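Local structure of cyclohexadienyl dehydratase (Synthetic construct, 5JOS) at residues Thr73-Leu78 with Gly210-Lys215; Arg15-Met20 with Asp217-Asn222. The protein probably catalyses dehydration and decarboxylation of prephenate to phenylpyruvate and of arogenate to phenylalanine, using a periplasmic binding protein scaffold. All coordinates share one frame; numbering follows the deposited sequence.

The two contacts lie on the same side of the chain's centre, their own centres about 15 Å apart. Along the sequence they come as 15-20, 73-78, 210-215 and 217-222, so contact 2 encloses contact 1. Contact 1 sets helix 74-79 against the end of strand 205-213; contact 2 sets helix 15-22 across the start of helix 218-233, the next element after that strand. The two are joined directly, with Met213 packed on Phe220 and Leu221 and Pro214 on Arg15. Together they bring 210-222, late in the chain, against helices 15-22 and 74-79 from its first part, as expected for a family whose chain passes between two lobes.

Contact 1: residues Thr73-Leu78 with Gly210-Lys215; sequences TLMSDL and GYMMPK
Met212 and Leu74 reach toward each other tip to tip, the methyl CE of Met212 meeting the fork of the leucine. Met212 CE lies 3.4 Å from Leu74 CG and 3.5 Å from Leu74 CD2, both tighter than usual van der Waals contact, so the methionine end is closely fitted here. Its chain leaves the strand stretched out as far as the sulfur and then bends (chi3 45°), which carries the methyl aside to lie between Leu74 and Met75. Met75 comes across it at about a right angle: folded at chi2 and chi3, it curls so that its own sulfur flanks the end of Met212, with Met75 SD 3.4 Å from Met212 CE and 3.5 Å from Met212 SD. One turn further along the helix, Leu78 completes the apolar surface. With CG anti to the backbone N (chi1 179°) and chi2 at 63°, one of its methyls reaches Met212 and Met213 and the other Pro214. Leu78 CD2 is 4.0 Å from Met212 CE. The same methyl, Leu78 CD2, lies 3.8 Å from the carbonyl oxygen Met213 O. Leu78 CD1 rests 3.7 Å from Pro214 CD, the leucine crossing the proline at about a right angle.

This is helix-on-strand packing within an α/β lobe of the periplasmic binding protein fold. The strand alternates sides: Met212 turns to helix 74-79, whereas Met213 turns away from it and packs on Phe220, Leu221 and Val224 of helix 218-233, which leaves the strand between the two helices. Backbone hydrogen bonds between Met212 and Ala86 and between Met213 and Asp101 hold it in place, and Ala100 touches both Leu78 and Met212.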
loop_
_atom_site.group_PDB
_atom_site.type_symbol
_atom_site.label_atom_id
_atom_site.label_comp_id
_atom_site.label_asym_id
_atom_site.label_seq_id
_atom_site.Cartn_x
_atom_site.Cartn_y
_atom_site.Cartn_z
ATOM N N THR A 73 -14.714 11.636 -7.062
ATOM C CA THR A 73 -15.104 11.329 -8.442
ATOM C C THR A 73 -14.323 10.172 -9.021
ATOM O O THR A 73 -14.393 9.902 -10.212
ATOM C CB THR A 73 -14.802 12.538 -9.329
ATOM O OG1 THR A 73 -13.428 12.853 -9.182
ATOM C CG2 THR A 73 -15.670 13.728 -8.927
ATOM N N LEU A 74 -13.561 9.478 -8.199
ATOM C CA LEU A 74 -12.688 8.436 -8.721
ATOM C C LEU A 74 -13.477 7.378 -9.484
ATOM O O LEU A 74 -13.062 6.895 -10.549
ATOM C CB LEU A 74 -12.052 7.740 -7.561
ATOM C CG LEU A 74 -11.096 6.597 -7.814
ATOM C CD1 LEU A 74 -9.854 7.113 -8.561
ATOM C CD2 LEU A 74 -10.663 5.923 -6.510
ATOM N N MET A 75 -14.590 6.956 -8.891
ATOM C CA MET A 75 -15.298 5.819 -9.427
ATOM C C MET A 75 -16.049 6.269 -10.656
ATOM O O MET A 75 -16.060 5.522 -11.626
ATOM C CB MET A 75 -16.267 5.172 -8.392
ATOM C CG MET A 75 -15.595 4.599 -7.113
ATOM S SD MET A 75 -14.122 3.590 -7.625
ATOM C CE MET A 75 -14.992 2.520 -8.857
ATOM N N SER A 76 -16.663 7.453 -10.624
ATOM C CA SER A 76 -17.447 7.869 -11.806
ATOM C C SER A 76 -16.519 8.257 -12.953
ATOM O O SER A 76 -16.824 7.931 -14.092
ATOM C CB SER A 76 -18.484 8.970 -11.482
ATOM O OG SER A 76 -17.781 10.042 -10.961
ATOM N N ASP A 77 -15.382 8.908 -12.676
ATOM C CA ASP A 77 -14.376 9.142 -13.712
ATOM C C ASP A 77 -13.930 7.844 -14.360
ATOM O O ASP A 77 -13.867 7.706 -15.587
ATOM C CB ASP A 77 -13.140 9.854 -13.175
ATOM C CG ASP A 77 -13.419 11.281 -12.852
ATOM O OD1 ASP A 77 -14.521 11.755 -13.184
ATOM O OD2 ASP A 77 -12.600 11.909 -12.174
ATOM N N LEU A 78 -13.660 6.852 -13.534
ATOM C CA LEU A 78 -13.255 5.574 -14.090
ATOM C C LEU A 78 -14.363 5.015 -14.983
ATOM O O LEU A 78 -14.109 4.547 -16.080
ATOM C CB LEU A 78 -12.952 4.580 -12.979
ATOM C CG LEU A 78 -12.523 3.179 -13.474
ATOM C CD1 LEU A 78 -11.232 3.299 -14.241
ATOM C CD2 LEU A 78 -12.324 2.157 -12.385
ATOM N N GLY A 210 -4.330 -2.003 -4.794
ATOM C CA GLY A 210 -4.347 -2.583 -6.130
ATOM C C GLY A 210 -4.527 -1.452 -7.109
ATOM O O GLY A 210 -4.844 -0.284 -6.736
ATOM N N TYR A 211 -4.278 -1.760 -8.378
ATOM C CA TYR A 211 -4.571 -0.808 -9.473
ATOM C C TYR A 211 -5.991 -1.056 -10.015
ATOM O O TYR A 211 -6.381 -2.147 -10.278
ATOM C CB TYR A 211 -3.485 -0.825 -10.547
ATOM C CG TYR A 211 -2.118 -0.579 -9.923
ATOM C CD1 TYR A 211 -1.872 0.533 -9.210
ATOM C CD2 TYR A 211 -1.117 -1.501 -10.028
ATOM C CE1 TYR A 211 -0.632 0.743 -8.620
ATOM C CE2 TYR A 211 0.139 -1.280 -9.484
ATOM C CZ TYR A 211 0.349 -0.183 -8.734
ATOM O OH TYR A 211 1.557 0.004 -8.093
ATOM N N MET A 212 -6.734 0.012 -10.181
ATOM C CA MET A 212 -8.130 -0.099 -10.475
ATOM C C MET A 212 -8.404 0.133 -11.931
ATOM O O MET A 212 -7.970 1.139 -12.483
ATOM C CB MET A 212 -8.858 0.958 -9.673
ATOM C CG MET A 212 -10.238 0.582 -9.254
ATOM S SD MET A 212 -11.148 1.733 -8.180
ATOM C CE MET A 212 -10.906 3.335 -8.845
ATOM N N MET A 213 -9.124 -0.805 -12.541
ATOM C CA MET A 213 -9.410 -0.830 -13.982
ATOM C C MET A 213 -10.927 -0.906 -14.270
ATOM O O MET A 213 -11.684 -1.446 -13.436
ATOM C CB MET A 213 -8.709 -2.076 -14.623
ATOM C CG MET A 213 -7.239 -1.798 -14.880
ATOM S SD MET A 213 -6.156 -3.209 -15.229
ATOM C CE MET A 213 -6.046 -3.738 -13.575
ATOM N N PRO A 214 -11.384 -0.375 -15.409
ATOM C CA PRO A 214 -12.832 -0.528 -15.690
ATOM C C PRO A 214 -13.161 -1.988 -15.897
ATOM O O PRO A 214 -12.372 -2.754 -16.385
ATOM C CB PRO A 214 -13.057 0.294 -16.963
ATOM C CG PRO A 214 -11.715 0.384 -17.592
ATOM C CD PRO A 214 -10.704 0.371 -16.483
ATOM N N LYS A 215 -14.301 -2.398 -15.390
ATOM C CA LYS A 215 -14.804 -3.769 -15.563
ATOM C C LYS A 215 -14.927 -4.273 -16.994
ATOM O O LYS A 215 -15.248 -3.541 -17.959
ATOM C CB LYS A 215 -16.166 -3.929 -14.894
ATOM C CG LYS A 215 -16.128 -4.306 -13.404
ATOM C CD LYS A 215 -17.587 -4.493 -13.005
ATOM C CE LYS A 215 -17.814 -5.609 -12.026
ATOM N NZ LYS A 215 -17.078 -5.280 -10.809
#

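Contact 2: residues Arg15-Met20 with Asp217-Asn222; sequences RLDEIM and DQEFLN
Arg15 N and Asp217 OD2 make the one hydrogen bond between 15-20 and 217-222, at 3.1 Å, the N-H approaching from above the carboxylate plane. Within 217-222 the other oxygen, Asp217 OD1, takes Phe220 N at 2.9 Å through its anti lone pair and caps helix 218-233. The aspartate holds its CG anti to the backbone N (chi1 -159°), a rotation that sets one oxygen on each N-H. With an alanine here, Phe220 N would probably lose its cap and Arg15 N its acceptor across the contact.

Among the charged groups, the Arg15 side chain crosses the Asp217 carboxylate obliquely with its methylenes, Arg15 CG 3.3 Å from Asp217 OD2, and its NH2 forms a salt bridge with Asp84. Arg15 NH1, buried without a polar partner, lies 3.8 Å from Phe220 CD2, which meets the guanidinium at its edge. Asp17 OD2 and Glu219 OE2 stand 4.1 Å apart with their planes perpendicular; the Ser14 hydroxyl is within hydrogen-bonding reach of both, though its one proton can serve only one at a time, which may partly offset the like charges.

Apolar packing centres on Phe220. Ile19 CD1 sits over the middle of one ring face, 3.9 Å from the centroid of Phe220, a CH-pi contact. Leu16 CD1 approaches Phe220 CD1 obliquely at 3.8 Å.

The axes of 15-20 and 218-222 come within 9.0 Å, at 71° between their N-to-C directions: a crossed helix pair in which the N-cap aspartate of one helix also accepts an N-H from the first turn of the other.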
loop_
_atom_site.group_PDB
_atom_site.type_symbol
_atom_site.label_atom_id
_atom_site.label_comp_id
_atom_site.label_asym_id
_atom_site.label_seq_id
_atom_site.Cartn_x
_atom_site.Cartn_y
_atom_site.Cartn_z
ATOM N N ARG A 15 -9.430 -2.660 -24.904
ATOM C CA ARG A 15 -8.823 -1.488 -24.345
ATOM C C ARG A 15 -7.303 -1.552 -24.469
ATOM O O ARG A 15 -6.642 -0.539 -24.677
ATOM C CB ARG A 15 -9.218 -1.371 -22.875
ATOM C CG ARG A 15 -10.757 -1.546 -22.580
ATOM C CD ARG A 15 -11.150 -0.978 -21.191
ATOM N NE ARG A 15 -10.882 0.481 -21.219
ATOM C CZ ARG A 15 -9.725 1.103 -20.946
ATOM N NH1 ARG A 15 -8.655 0.454 -20.470
ATOM N NH2 ARG A 15 -9.667 2.416 -21.119
ATOM N N LEU A 16 -6.728 -2.746 -24.330
ATOM C CA LEU A 16 -5.270 -2.868 -24.486
ATOM C C LEU A 16 -4.833 -2.418 -25.899
ATOM O O LEU A 16 -3.838 -1.677 -26.079
ATOM C CB LEU A 16 -4.838 -4.293 -24.146
ATOM C CG LEU A 16 -3.344 -4.528 -24.109
ATOM C CD1 LEU A 16 -2.615 -3.700 -23.048
ATOM C CD2 LEU A 16 -3.137 -5.998 -23.837
ATOM N N ASP A 17 -5.643 -2.742 -26.912
ATOM C CA ASP A 17 -5.365 -2.208 -28.240
ATOM C C ASP A 17 -5.517 -0.722 -28.382
ATOM O O ASP A 17 -4.698 -0.136 -29.131
ATOM C CB ASP A 17 -6.245 -2.828 -29.289
ATOM C CG ASP A 17 -5.922 -4.241 -29.496
ATOM O OD1 ASP A 17 -4.745 -4.538 -29.777
ATOM O OD2 ASP A 17 -6.819 -5.069 -29.318
ATOM N N GLU A 18 -6.573 -0.138 -27.754
ATOM C CA GLU A 18 -6.856 1.269 -27.878
ATOM C C GLU A 18 -5.643 2.005 -27.356
ATOM O O GLU A 18 -5.225 3.037 -27.883
ATOM C CB GLU A 18 -8.120 1.684 -27.038
ATOM N N ILE A 19 -5.129 1.532 -26.224
ATOM C CA ILE A 19 -3.958 2.162 -25.557
ATOM C C ILE A 19 -2.775 2.112 -26.508
ATOM O O ILE A 19 -2.109 3.142 -26.772
ATOM C CB ILE A 19 -3.591 1.445 -24.233
ATOM C CG1 ILE A 19 -4.726 1.597 -23.208
ATOM C CG2 ILE A 19 -2.322 2.027 -23.613
ATOM C CD1 ILE A 19 -4.764 0.520 -22.137
ATOM N N MET A 20 -2.506 0.925 -27.051
ATOM C CA MET A 20 -1.363 0.848 -27.974
ATOM C C MET A 20 -1.570 1.678 -29.217
ATOM O O MET A 20 -0.657 2.411 -29.623
ATOM C CB MET A 20 -0.941 -0.590 -28.309
ATOM C CG MET A 20 0.113 -0.989 -27.269
ATOM S SD MET A 20 0.112 -2.715 -26.928
ATOM C CE MET A 20 0.670 -2.660 -25.274
ATOM N N ASP A 217 -12.591 -5.787 -19.114
ATOM C CA ASP A 217 -11.494 -5.988 -20.087
ATOM C C ASP A 217 -10.508 -6.903 -19.480
ATOM O O ASP A 217 -9.507 -6.420 -18.784
ATOM C CB ASP A 217 -10.843 -4.691 -20.597
ATOM C CG ASP A 217 -10.097 -4.915 -21.965
ATOM O OD1 ASP A 217 -8.878 -5.283 -22.026
ATOM O OD2 ASP A 217 -10.766 -4.791 -23.028
ATOM N N GLN A 218 -10.711 -8.216 -19.684
ATOM C CA GLN A 218 -9.743 -9.135 -18.991
ATOM C C GLN A 218 -8.337 -9.041 -19.613
ATOM O O GLN A 218 -7.377 -9.444 -18.973
ATOM C CB GLN A 218 -10.194 -10.597 -18.856
ATOM C CG GLN A 218 -11.184 -10.887 -17.725
ATOM C CD GLN A 218 -11.235 -9.896 -16.536
ATOM O OE1 GLN A 218 -11.766 -8.739 -16.614
ATOM N NE2 GLN A 218 -10.760 -10.374 -15.392
ATOM N N GLU A 219 -8.230 -8.509 -20.841
ATOM C CA GLU A 219 -6.995 -8.478 -21.536
ATOM C C GLU A 219 -6.040 -7.505 -20.881
ATOM O O GLU A 219 -4.964 -7.887 -20.477
ATOM C CB GLU A 219 -7.241 -8.078 -22.995
ATOM C CG GLU A 219 -6.119 -8.517 -23.898
ATOM C CD GLU A 219 -6.453 -8.376 -25.386
ATOM O OE1 GLU A 219 -6.891 -9.382 -25.993
ATOM O OE2 GLU A 219 -6.287 -7.236 -25.906
ATOM N N PHE A 220 -6.473 -6.269 -20.657
ATOM C CA PHE A 220 -5.621 -5.323 -19.972
ATOM C C PHE A 220 -5.344 -5.802 -18.544
ATOM O O PHE A 220 -4.220 -5.772 -18.045
ATOM C CB PHE A 220 -6.270 -3.960 -19.966
ATOM C CG PHE A 220 -5.383 -2.820 -19.454
ATOM C CD1 PHE A 220 -4.044 -2.836 -19.588
ATOM C CD2 PHE A 220 -5.951 -1.746 -18.838
ATOM C CE1 PHE A 220 -3.256 -1.790 -19.151
ATOM C CE2 PHE A 220 -5.195 -0.699 -18.380
ATOM C CZ PHE A 220 -3.834 -0.708 -18.552
ATOM N N LEU A 221 -6.359 -6.287 -17.876
ATOM C CA LEU A 221 -6.176 -6.680 -16.501
ATOM C C LEU A 221 -5.134 -7.837 -16.436
ATOM O O LEU A 221 -4.283 -7.870 -15.567
ATOM C CB LEU A 221 -7.476 -7.138 -15.895
ATOM C CG LEU A 221 -7.264 -7.811 -14.548
ATOM C CD1 LEU A 221 -7.135 -6.706 -13.543
ATOM C CD2 LEU A 221 -8.355 -8.757 -14.099
ATOM N N ASN A 222 -5.260 -8.817 -17.312
ATOM C CA ASN A 222 -4.260 -9.913 -17.358
ATOM C C ASN A 222 -2.840 -9.411 -17.655
ATOM O O ASN A 222 -1.883 -9.961 -17.119
ATOM C CB ASN A 222 -4.620 -10.899 -18.431
ATOM C CG ASN A 222 -5.804 -11.766 -18.028
ATOM O OD1 ASN A 222 -6.273 -11.751 -16.925
ATOM N ND2 ASN A 222 -6.280 -12.484 -18.940
#